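PDB 6FOP: glycoside hydrolase family 81 from Clostridium thermocellum, which probably hydrolyses internal beta-1,3-linkages in glucans such as laminarin, as part of glucan breakdown by the cellulosome of this bacterium. Local coordinates for residues Val205-Thr210 against Leu277-Ser282; Thr215-Tyr220 against Gly258-Leu263; Pro612-Ile617 against Val639-Glu644; Gln618-Ala623 against Tyr650-Asn655. All blocks are in the same frame, centred on the assembly; numbering follows the deposited sequence. Where two conformers were deposited one is given.

Contact 1 of 4, residues Val205-Thr210 against Leu277-Ser282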
# COMPACT_ATOMS: atom_id res chain seq x y z
N VAL A 205 -19.02 3.44 17.48
CA VAL A 205 -19.81 2.31 17.03
C VAL A 205 -19.57 1.14 18.00
O VAL A 205 -18.43 0.82 18.33
CB VAL A 205 -19.55 1.91 15.57
CG1 VAL A 205 -18.09 1.55 15.29
CG2 VAL A 205 -20.47 0.76 15.16
N LEU A 206 -20.67 0.59 18.51
CA LEU A 206 -20.62 -0.43 19.55
C LEU A 206 -20.90 -1.79 18.94
O LEU A 206 -21.64 -1.88 17.98
CB LEU A 206 -21.70 -0.13 20.60
CG LEU A 206 -21.59 1.25 21.24
CD1 LEU A 206 -22.82 1.53 22.11
CD2 LEU A 206 -20.32 1.39 22.06
N PRO A 207 -20.36 -2.85 19.56
CA PRO A 207 -20.57 -4.19 19.05
C PRO A 207 -21.89 -4.81 19.51
O PRO A 207 -22.26 -5.88 19.02
CB PRO A 207 -19.38 -4.97 19.62
CG PRO A 207 -19.02 -4.23 20.86
CD PRO A 207 -19.31 -2.79 20.59
N ASP A 208 -22.59 -4.18 20.45
CA ASP A 208 -23.85 -4.72 20.97
C ASP A 208 -24.59 -3.59 21.68
O ASP A 208 -24.07 -2.49 21.77
CB ASP A 208 -23.58 -5.93 21.91
CG ASP A 208 -22.79 -5.57 23.14
OD1 ASP A 208 -23.31 -4.78 23.94
OD2 ASP A 208 -21.64 -6.06 23.30
N ASN A 209 -25.81 -3.86 22.15
CA ASN A 209 -26.62 -2.87 22.85
C ASN A 209 -26.71 -3.11 24.35
O ASN A 209 -27.66 -2.65 24.96
CB ASN A 209 -28.02 -2.76 22.25
CG ASN A 209 -28.87 -4.03 22.41
OD1 ASN A 209 -28.43 -5.07 22.91
ND2 ASN A 209 -30.14 -3.91 22.02
N THR A 210 -25.71 -3.76 24.94
CA THR A 210 -25.74 -3.97 26.38
C THR A 210 -25.17 -2.74 27.11
O THR A 210 -24.28 -2.04 26.62
CB THR A 210 -24.97 -5.23 26.81
OG1 THR A 210 -23.55 -5.06 26.64
CG2 THR A 210 -25.47 -6.45 26.04
N LEU A 277 -9.73 -8.06 23.21
CA LEU A 277 -10.97 -7.90 23.93
C LEU A 277 -12.00 -8.82 23.29
O LEU A 277 -11.76 -9.39 22.23
CB LEU A 277 -11.44 -6.45 23.83
CG LEU A 277 -10.52 -5.37 24.40
CD1 LEU A 277 -11.10 -4.01 24.08
CD2 LEU A 277 -10.33 -5.53 25.89
N PRO A 278 -13.18 -8.99 23.93
CA PRO A 278 -14.21 -9.81 23.30
C PRO A 278 -14.80 -9.22 22.03
O PRO A 278 -15.37 -9.94 21.20
CB PRO A 278 -15.31 -9.90 24.38
CG PRO A 278 -14.63 -9.59 25.66
CD PRO A 278 -13.54 -8.63 25.32
N TYR A 279 -14.69 -7.91 21.88
CA TYR A 279 -15.43 -7.20 20.87
C TYR A 279 -14.82 -7.33 19.49
O TYR A 279 -13.59 -7.20 19.33
CB TYR A 279 -15.49 -5.73 21.24
CG TYR A 279 -15.93 -5.45 22.64
CD1 TYR A 279 -17.14 -5.98 23.14
CD2 TYR A 279 -15.15 -4.66 23.48
CE1 TYR A 279 -17.55 -5.70 24.43
CE2 TYR A 279 -15.55 -4.40 24.77
CZ TYR A 279 -16.75 -4.92 25.24
OH TYR A 279 -17.18 -4.64 26.51
N THR A 280 -15.67 -7.56 18.49
CA THR A 280 -15.23 -7.59 17.10
C THR A 280 -16.17 -6.77 16.25
O THR A 280 -17.33 -6.49 16.67
CB THR A 280 -15.19 -9.02 16.54
OG1 THR A 280 -16.50 -9.61 16.59
CG2 THR A 280 -14.22 -9.89 17.31
N TYR A 281 -15.71 -6.40 15.06
CA TYR A 281 -16.53 -5.77 14.03
C TYR A 281 -16.43 -6.55 12.74
O TYR A 281 -15.31 -6.94 12.34
CB TYR A 281 -16.12 -4.32 13.78
CG TYR A 281 -16.25 -3.44 15.01
CD1 TYR A 281 -17.48 -2.91 15.37
CD2 TYR A 281 -15.18 -3.21 15.84
CE1 TYR A 281 -17.62 -2.12 16.50
CE2 TYR A 281 -15.31 -2.42 16.98
CZ TYR A 281 -16.55 -1.91 17.31
OH TYR A 281 -16.66 -1.12 18.43
N SER A 282 -17.55 -6.77 12.08
CA SER A 282 -17.55 -7.37 10.77
C SER A 282 -17.46 -6.26 9.74
O SER A 282 -18.33 -5.40 9.65
CB SER A 282 -18.83 -8.17 10.57
OG SER A 282 -18.86 -8.72 9.27
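The phenol of Tyr-281 reaches across to strand 200-206, where its OH donates a 2.6 Å hydrogen bond to Val-205 O. The carbonyl oxygen sits at the ring edge, near the ring plane; the hydroxyl, in turn, approaches with a C=O...O angle of 146° and stands 28° from the carbonyl plane. Beside this bond CE1 of Tyr-281 meets Val-205 CG1 at 3.9 Å, the two side chains arriving from opposite directions. With chi1 at 58°, Val-205 holds CG1 between its backbone N and carbonyl carbon, the branch that faces the tyrosine. Pro-207 fills the next position: its CG presses on Tyr-279 CD1 at 3.4 Å, its CB lies 3.9 Å from Thr-280 O, and its CD is 3.8 Å from Tyr-281 OH.

Farther out, the turn after Pro-207 is fixed by Asp-208. Its OD1 accepts from Thr-210 N at 2.8 Å through the anti lone pair, an Asx turn, and OD1 also takes Thr-210 OG1 at 2.7 Å from above the carboxylate plane. Thr-210 is the N-cap of helix 211-220, whose Thr-213 bonds both Asp-208 OD2 and Thr-210 OG1. From the same helix Tyr-217 hydrogen-bonds its hydroxyl to that of Tyr-281 and meets the Tyr-279 ring with the two planes steeply inclined. The buried Tyr-281 hydroxyl is thus gripped by a strand carbonyl and a helix phenol, so that one polar group ties the eight-stranded sheet, the helix and the three-stranded sheet together within largely apolar packing.

Contact 2 of 4, residues Thr215-Tyr220 against Gly258-Leu263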
# COMPACT_ATOMS: atom_id res chain seq x y z
N THR A 215 -20.81 0.96 28.97
CA THR A 215 -20.02 1.47 30.09
C THR A 215 -18.53 1.39 29.76
O THR A 215 -17.77 2.31 30.06
CB THR A 215 -20.33 0.66 31.37
OG1 THR A 215 -21.73 0.76 31.66
CG2 THR A 215 -19.55 1.15 32.53
N TYR A 216 -18.10 0.28 29.16
CA TYR A 216 -16.68 0.12 28.79
C TYR A 216 -16.27 1.14 27.74
O TYR A 216 -15.22 1.79 27.88
CB TYR A 216 -16.46 -1.29 28.27
CG TYR A 216 -14.98 -1.55 28.00
CD1 TYR A 216 -14.11 -1.87 29.04
CD2 TYR A 216 -14.46 -1.44 26.71
CE1 TYR A 216 -12.76 -2.07 28.81
CE2 TYR A 216 -13.11 -1.67 26.47
CZ TYR A 216 -12.27 -2.00 27.51
OH TYR A 216 -10.93 -2.20 27.25
N TYR A 217 -17.07 1.32 26.72
CA TYR A 217 -16.77 2.33 25.69
C TYR A 217 -16.80 3.75 26.26
O TYR A 217 -15.96 4.56 25.91
CB TYR A 217 -17.66 2.17 24.47
CG TYR A 217 -17.19 1.05 23.54
CD1 TYR A 217 -17.27 -0.28 23.92
CD2 TYR A 217 -16.68 1.35 22.28
CE1 TYR A 217 -16.85 -1.29 23.06
CE2 TYR A 217 -16.26 0.35 21.42
CZ TYR A 217 -16.35 -0.96 21.83
OH TYR A 217 -15.94 -1.97 20.98
N LYS A 218 -17.72 4.03 27.19
CA LYS A 218 -17.72 5.32 27.88
C LYS A 218 -16.43 5.55 28.63
O LYS A 218 -15.92 6.67 28.66
CB LYS A 218 -18.93 5.44 28.80
CG LYS A 218 -19.02 6.79 29.49
CD LYS A 218 -20.16 6.85 30.47
CE LYS A 218 -20.15 8.21 31.17
NZ LYS A 218 -21.06 8.30 32.34
N ASP A 219 -15.88 4.49 29.24
CA ASP A 219 -14.65 4.63 29.99
C ASP A 219 -13.51 5.25 29.18
O ASP A 219 -12.67 5.94 29.76
CB ASP A 219 -14.14 3.28 30.52
CG ASP A 219 -14.93 2.74 31.68
OD1 ASP A 219 -15.59 3.51 32.39
OD2 ASP A 219 -14.85 1.50 31.90
N TYR A 220 -13.46 4.96 27.89
CA TYR A 220 -12.38 5.50 27.02
C TYR A 220 -12.85 6.56 26.03
O TYR A 220 -12.06 7.06 25.24
CB TYR A 220 -11.65 4.34 26.33
CG TYR A 220 -11.06 3.40 27.34
CD1 TYR A 220 -9.90 3.73 28.04
CD2 TYR A 220 -11.74 2.22 27.71
CE1 TYR A 220 -9.38 2.88 29.01
CE2 TYR A 220 -11.24 1.39 28.67
CZ TYR A 220 -10.06 1.73 29.33
OH TYR A 220 -9.58 0.90 30.27
N GLY A 258 -6.49 5.49 28.07
CA GLY A 258 -6.28 4.41 27.11
C GLY A 258 -7.18 4.64 25.94
O GLY A 258 -7.77 5.69 25.80
N THR A 259 -7.26 3.64 25.07
CA THR A 259 -8.24 3.64 24.00
C THR A 259 -8.47 2.21 23.53
O THR A 259 -7.88 1.26 24.08
CB THR A 259 -7.86 4.59 22.84
OG1 THR A 259 -8.99 4.80 22.00
CG2 THR A 259 -6.71 4.07 21.99
N ILE A 260 -9.44 2.08 22.63
CA ILE A 260 -9.78 0.82 22.03
C ILE A 260 -9.30 0.90 20.58
O ILE A 260 -9.73 1.77 19.83
CB ILE A 260 -11.29 0.55 22.08
CG1 ILE A 260 -11.81 0.53 23.51
CG2 ILE A 260 -11.62 -0.76 21.37
CD1 ILE A 260 -13.33 0.51 23.63
N LEU A 261 -8.40 0.00 20.21
CA LEU A 261 -7.86 -0.07 18.83
C LEU A 261 -8.47 -1.30 18.14
O LEU A 261 -8.58 -2.36 18.75
CB LEU A 261 -6.34 -0.12 18.80
CG LEU A 261 -5.63 1.08 19.43
CD1 LEU A 261 -4.14 0.79 19.46
CD2 LEU A 261 -5.91 2.33 18.61
N ALA A 262 -8.89 -1.10 16.91
CA ALA A 262 -9.44 -2.14 16.07
C ALA A 262 -8.33 -2.53 15.07
O ALA A 262 -7.78 -1.68 14.39
CB ALA A 262 -10.69 -1.66 15.33
N LEU A 263 -8.12 -3.84 14.94
CA LEU A 263 -7.05 -4.40 14.11
C LEU A 263 -7.63 -5.19 12.96
O LEU A 263 -8.56 -5.95 13.15
CB LEU A 263 -6.17 -5.34 14.94
CG LEU A 263 -5.05 -4.72 15.76
CD1 LEU A 263 -5.56 -3.72 16.81
CD2 LEU A 263 -4.24 -5.81 16.45
O HOH W 1 -10.53 6.83 22.99
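Tyr-220 and Thr-259 share a single water: it donates to the backbone Tyr-220 O at 2.7 Å and accepts from Thr-259 OG1, also at 2.7 Å. No direct hydrogen bond joins 215-220 to 258-263, and the rest of the contact is apolar. Its centre is Ile-260, whose CD1 sits 3.6 Å from the centroid of the Tyr-217 ring and only 8° off the ring normal, a CH-pi contact over the middle of the face. The same methyl also touches Tyr-216 CE2 at 3.6 Å, obliquely, at the corner made by the two rings. Different first torsions add to the turn of the helix in setting these rings: CG of Tyr-216 is anti to its backbone N (chi1 -175°), whereas CG of Tyr-217 lies beside its own N (chi1 -80°).

Farther along, Tyr-220 brings ring atom CD1 to 3.6 Å from Gly-258 C, obliquely; CE2 of Tyr-220 lies over one face of the Tyr-216 ring, toward its rim. Tyr-133 of strand 133-139 touches both Tyr-220 and Ile-260. The hydroxyls of Tyr-216 and Tyr-217 find their partners outside the contact, in Gln-292 and Tyr-281. Helix and strand are therefore joined by apolar packing centred on the Tyr-217 face, with the bridging water as the polar link and Gly-258 O buried without a polar partner.

Contact 3 of 4, residues Pro612-Ile617 against Val639-Glu644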
# COMPACT_ATOMS: atom_id res chain seq x y z
N PRO A 612 -5.99 -17.65 -22.47
CA PRO A 612 -6.17 -17.16 -23.85
C PRO A 612 -5.11 -16.15 -24.28
O PRO A 612 -4.85 -15.98 -25.47
CB PRO A 612 -7.57 -16.53 -23.81
CG PRO A 612 -7.71 -16.10 -22.38
CD PRO A 612 -7.10 -17.22 -21.59
N ASN A 613 -4.56 -15.46 -23.28
CA ASN A 613 -3.57 -14.44 -23.47
C ASN A 613 -2.77 -14.26 -22.17
O ASN A 613 -3.05 -14.93 -21.17
CB ASN A 613 -4.20 -13.12 -23.99
CG ASN A 613 -5.10 -12.44 -22.99
OD1 ASN A 613 -5.55 -13.03 -22.00
ND2 ASN A 613 -5.36 -11.19 -23.25
N TRP A 614 -1.74 -13.42 -22.21
CA TRP A 614 -0.76 -13.32 -21.12
C TRP A 614 -0.29 -14.69 -20.64
O TRP A 614 -0.09 -14.94 -19.45
CB TRP A 614 -1.28 -12.47 -19.95
CG TRP A 614 -1.32 -11.01 -20.24
CD1 TRP A 614 -1.13 -10.38 -21.44
CD2 TRP A 614 -1.57 -9.96 -19.28
NE1 TRP A 614 -1.24 -9.02 -21.29
CE2 TRP A 614 -1.54 -8.73 -19.98
CE3 TRP A 614 -1.82 -9.94 -17.91
CZ2 TRP A 614 -1.75 -7.50 -19.35
CZ3 TRP A 614 -2.03 -8.72 -17.29
CH2 TRP A 614 -2.00 -7.52 -18.01
N LYS A 615 -0.04 -15.57 -21.62
CA LYS A 615 0.40 -16.93 -21.27
C LYS A 615 1.76 -16.92 -20.57
O LYS A 615 2.01 -17.75 -19.70
CB LYS A 615 0.52 -17.80 -22.52
CG LYS A 615 -0.78 -18.24 -23.15
CD LYS A 615 -0.48 -19.15 -24.34
CE LYS A 615 -1.69 -19.93 -24.83
NZ LYS A 615 -2.66 -19.03 -25.48
N ASP A 616 2.64 -15.99 -20.97
CA ASP A 616 3.94 -15.84 -20.28
C ASP A 616 3.78 -15.56 -18.78
O ASP A 616 4.34 -16.26 -17.94
CB ASP A 616 4.87 -14.82 -20.94
CG ASP A 616 4.23 -13.46 -21.22
OD1 ASP A 616 2.99 -13.27 -21.10
OD2 ASP A 616 5.01 -12.55 -21.56
N ILE A 617 2.97 -14.54 -18.47
CA ILE A 617 2.72 -14.17 -17.07
C ILE A 617 2.09 -15.37 -16.35
O ILE A 617 2.49 -15.70 -15.22
CB ILE A 617 1.79 -12.97 -16.99
CG1 ILE A 617 2.35 -11.75 -17.72
CG2 ILE A 617 1.47 -12.61 -15.56
CD1 ILE A 617 3.68 -11.29 -17.28
N VAL A 639 3.71 -14.16 -27.69
CA VAL A 639 4.21 -12.79 -27.82
C VAL A 639 4.26 -12.22 -26.40
O VAL A 639 3.24 -12.18 -25.73
CB VAL A 639 3.27 -11.95 -28.70
CG1 VAL A 639 3.75 -10.51 -28.76
CG2 VAL A 639 3.22 -12.54 -30.11
N PRO A 640 5.45 -11.84 -25.91
CA PRO A 640 5.55 -11.37 -24.52
C PRO A 640 4.62 -10.23 -24.19
O PRO A 640 4.41 -9.33 -25.02
CB PRO A 640 7.01 -10.91 -24.41
CG PRO A 640 7.73 -11.78 -25.40
CD PRO A 640 6.78 -11.88 -26.55
N GLU A 641 4.07 -10.26 -22.98
CA GLU A 641 3.52 -9.07 -22.38
C GLU A 641 4.57 -7.95 -22.47
O GLU A 641 5.78 -8.20 -22.43
CB GLU A 641 3.05 -9.36 -20.95
CG GLU A 641 2.21 -8.25 -20.34
CD GLU A 641 2.99 -7.08 -19.78
OE1 GLU A 641 4.14 -7.29 -19.36
OE2 GLU A 641 2.44 -5.95 -19.78
N ASP A 642 4.13 -6.70 -22.66
CA ASP A 642 5.09 -5.65 -23.00
C ASP A 642 6.23 -5.40 -21.99
O ASP A 642 7.31 -4.91 -22.38
CB ASP A 642 4.34 -4.33 -23.23
CG ASP A 642 3.37 -4.39 -24.40
OD1 ASP A 642 3.80 -4.52 -25.55
OD2 ASP A 642 2.15 -4.31 -24.17
N GLY A 643 6.01 -5.72 -20.72
CA GLY A 643 7.03 -5.59 -19.72
C GLY A 643 7.91 -6.83 -19.52
O GLY A 643 8.80 -6.81 -18.67
N GLU A 644 7.64 -7.88 -20.29
CA GLU A 644 8.31 -9.16 -20.14
C GLU A 644 9.19 -9.45 -21.38
O GLU A 644 9.11 -8.77 -22.40
CB GLU A 644 7.26 -10.28 -20.04
CG GLU A 644 7.07 -10.81 -18.67
CD GLU A 644 8.34 -11.29 -17.97
OE1 GLU A 644 9.39 -11.68 -18.55
OE2 GLU A 644 8.27 -11.29 -16.77
O HOH W 2 1.74 -12.69 -23.47
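Glu-641 meets the start of helix 615-622 through CB and CG. Its CB lies 3.8 Å from Asp-616 OD2 and 4.1 Å from Ile-617 CG1. At chi1 -169° the chain extends away from its own backbone N, and CG settles over one face of the Trp-614 indole, 3.9 Å from the centroid of the five-membered ring, a CH-pi contact. A bend at chi2 then turns the carboxylate back: OE1 accepts from Gly-643 N at 2.8 Å, met 52° out of the carboxylate plane, while OE2 forms a salt bridge with Lys-344 of helix 339-359.

The backbone of Glu-641 is held too, its N donating to Asp-616 OD2 at 2.9 Å on the syn side. Asp-616 OD1 takes a water that also donates to Val-639 O. Beyond, Ile-617 CD1 packs on Glu-644 CG at 3.7 Å, and Glu-644 OE1 bonds His-648. Residues 641-644 form a type I beta turn in the loop that joins helix 627-633 to helix 646-659, and it packs on the N-terminal end of helix 615-622, where Trp-614 is the N-cap. All belong to the helical C-terminal domain, whose six-hairpin clan is that of (alpha/alpha)6 barrels.

Contact 4 of 4, residues Gln618-Ala623 against Tyr650-Asn655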
# COMPACT_ATOMS: atom_id res chain seq x y z
N GLN A 618 1.10 -16.01 -16.99
CA GLN A 618 0.39 -17.11 -16.32
C GLN A 618 1.26 -18.33 -16.12
O GLN A 618 1.14 -19.03 -15.11
CB GLN A 618 -0.87 -17.50 -17.07
CG GLN A 618 -1.94 -16.42 -17.05
CD GLN A 618 -2.50 -16.19 -15.67
OE1 GLN A 618 -2.33 -17.02 -14.78
NE2 GLN A 618 -3.22 -15.08 -15.51
N TYR A 619 2.13 -18.62 -17.10
CA TYR A 619 3.00 -19.79 -16.91
C TYR A 619 4.13 -19.53 -15.91
O TYR A 619 4.54 -20.46 -15.20
CB TYR A 619 3.54 -20.30 -18.24
CG TYR A 619 2.49 -20.76 -19.24
CD1 TYR A 619 1.24 -21.22 -18.83
CD2 TYR A 619 2.76 -20.74 -20.59
CE1 TYR A 619 0.30 -21.67 -19.73
CE2 TYR A 619 1.81 -21.17 -21.51
CZ TYR A 619 0.58 -21.60 -21.09
OH TYR A 619 -0.36 -22.05 -21.99
N MET A 620 4.61 -18.28 -15.80
CA MET A 620 5.53 -17.94 -14.71
C MET A 620 4.88 -18.14 -13.35
O MET A 620 5.50 -18.66 -12.41
CB MET A 620 6.03 -16.52 -14.84
CG MET A 620 7.01 -16.34 -15.99
SD MET A 620 7.71 -14.67 -15.91
CE MET A 620 6.37 -13.66 -16.50
N TYR A 621 3.59 -17.77 -13.25
CA TYR A 621 2.82 -17.96 -12.03
C TYR A 621 2.60 -19.45 -11.72
O TYR A 621 2.88 -19.92 -10.61
CB TYR A 621 1.48 -17.26 -12.19
CG TYR A 621 0.58 -17.35 -10.99
CD1 TYR A 621 0.86 -16.59 -9.84
CD2 TYR A 621 -0.58 -18.11 -11.01
CE1 TYR A 621 0.03 -16.66 -8.74
CE2 TYR A 621 -1.42 -18.16 -9.91
CZ TYR A 621 -1.10 -17.44 -8.77
OH TYR A 621 -1.97 -17.48 -7.67
N TYR A 622 2.19 -20.20 -12.76
CA TYR A 622 1.88 -21.62 -12.60
C TYR A 622 3.14 -22.41 -12.24
O TYR A 622 3.04 -23.45 -11.57
CB TYR A 622 1.22 -22.21 -13.85
CG TYR A 622 0.58 -23.55 -13.61
CD1 TYR A 622 -0.57 -23.66 -12.84
CD2 TYR A 622 1.09 -24.70 -14.19
CE1 TYR A 622 -1.16 -24.89 -12.60
CE2 TYR A 622 0.50 -25.94 -13.95
CZ TYR A 622 -0.64 -26.02 -13.19
OH TYR A 622 -1.24 -27.24 -12.96
N ALA A 623 4.31 -21.92 -12.67
CA ALA A 623 5.58 -22.54 -12.31
C ALA A 623 5.86 -22.53 -10.80
O ALA A 623 6.72 -23.28 -10.35
CB ALA A 623 6.73 -21.87 -13.04
N TYR A 650 11.44 -17.54 -19.74
CA TYR A 650 11.91 -18.90 -19.81
C TYR A 650 12.99 -19.21 -18.78
O TYR A 650 13.02 -20.31 -18.24
CB TYR A 650 12.36 -19.21 -21.21
CG TYR A 650 12.39 -20.66 -21.52
CD1 TYR A 650 11.28 -21.47 -21.32
CD2 TYR A 650 13.55 -21.25 -22.03
CE1 TYR A 650 11.31 -22.82 -21.63
CE2 TYR A 650 13.58 -22.59 -22.37
CZ TYR A 650 12.46 -23.37 -22.15
OH TYR A 650 12.45 -24.71 -22.46
N HIS A 651 13.81 -18.21 -18.44
CA HIS A 651 14.80 -18.33 -17.36
C HIS A 651 14.12 -18.57 -16.01
O HIS A 651 14.56 -19.41 -15.23
CB HIS A 651 15.65 -17.07 -17.37
CG HIS A 651 16.73 -17.01 -16.35
ND1 HIS A 651 16.57 -16.42 -15.12
CD2 HIS A 651 18.05 -17.32 -16.44
CE1 HIS A 651 17.72 -16.41 -14.48
NE2 HIS A 651 18.64 -16.93 -15.27
N TRP A 652 13.01 -17.85 -15.77
CA TRP A 652 12.25 -18.01 -14.53
C TRP A 652 11.70 -19.43 -14.43
O TRP A 652 11.93 -20.16 -13.43
CB TRP A 652 11.11 -17.00 -14.53
CG TRP A 652 10.12 -17.16 -13.41
CD1 TRP A 652 8.98 -17.90 -13.42
CD2 TRP A 652 10.14 -16.47 -12.16
NE1 TRP A 652 8.31 -17.76 -12.24
CE2 TRP A 652 8.99 -16.89 -11.45
CE3 TRP A 652 11.03 -15.58 -11.55
CZ2 TRP A 652 8.70 -16.42 -10.17
CZ3 TRP A 652 10.72 -15.11 -10.29
CH2 TRP A 652 9.59 -15.55 -9.61
N ILE A 653 10.98 -19.85 -15.46
CA ILE A 653 10.32 -21.14 -15.42
C ILE A 653 11.33 -22.28 -15.28
O ILE A 653 11.16 -23.19 -14.45
CB ILE A 653 9.46 -21.34 -16.68
CG1 ILE A 653 8.27 -20.38 -16.69
CG2 ILE A 653 8.96 -22.78 -16.76
CD1 ILE A 653 7.53 -20.32 -18.01
N CYS A 654 12.41 -22.22 -16.07
CA CYS A 654 13.39 -23.31 -16.09
C CYS A 654 14.24 -23.34 -14.82
O CYS A 654 14.69 -24.40 -14.38
CB CYS A 654 14.29 -23.22 -17.30
SG CYS A 654 13.43 -23.57 -18.86
N ASN A 655 14.48 -22.16 -14.19
CA ASN A 655 15.12 -22.17 -12.87
C ASN A 655 14.23 -22.84 -11.82
O ASN A 655 14.72 -23.63 -11.00
CB ASN A 655 15.56 -20.79 -12.44
CG ASN A 655 16.99 -20.49 -12.85
OD1 ASN A 655 17.93 -21.13 -12.37
ND2 ASN A 655 17.16 -19.54 -13.75
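Trp-652 turns its indole toward helix 615-622 by setting CG anti to the backbone N (chi1 172°), while Met-620 keeps CG beside its own N, and the two side chains cross at about a right angle. This brings Trp-652 NE1 within 3.0 Å of Met-620 O, the hydrogen bond that joins the two helices here. The bond is bent: the N-H comes in 37° out of the carbonyl plane, not along a lone pair, and the oxygen is itself somewhat tilted from the indole plane. Beside it Met-620 CB lies 3.6 Å from Trp-652 CD1. Met-620 has two conformers; in one of them SD stands over the five-membered ring, 4.5 Å from its centroid, a Met-aromatic contact that is less certain for that reason.

Ile-653, next to Trp-652 in the same helix, packs on helix 615-622. Its CD1 meets Tyr-619 CB at 4.0 Å, and its CG1 is 4.2 Å from both Met-620 CA and Ala-623 CB. The axes of segments 618-622 and 650-655 run nearly parallel, at 20°, and approach to 9.3 Å. Helix 627-633, which lies between them in the chain, adds Ala-630 against Ala-623 and Lys-631 against Ile-653, while Leu-309 touches Trp-652. The indole N-H, buried among apolar groups, is thereby satisfied by a main-chain carbonyl, a single polar tie that restrains the rotation of the ring in an otherwise hydrophobic interface.

How the contacts relate
The four contacts form two pairs at distant parts of the chain. Contacts 1 and 2, with centres 11 Å apart, share the surroundings of helix 211-220: Leu-206 CD2 packs 3.5 Å from Tyr-217 CG, and both contacts reach the three-stranded sheet of 260-263, 286-292 and 280-283. Contacts 3 and 4, 12 Å apart between centres, use successive parts of helix 615-622, and their segments alternate along the chain. Between contacts 2 and 3 the centres are about 51 Å apart, on opposite sides of the chain's centre. None of the eight segments supplies a calcium, magnesium or nickel ligand; the Tyr-619 side chain in contact 4 lies about 8 Å from a magnesium ion and about 10 Å from the nickel ion.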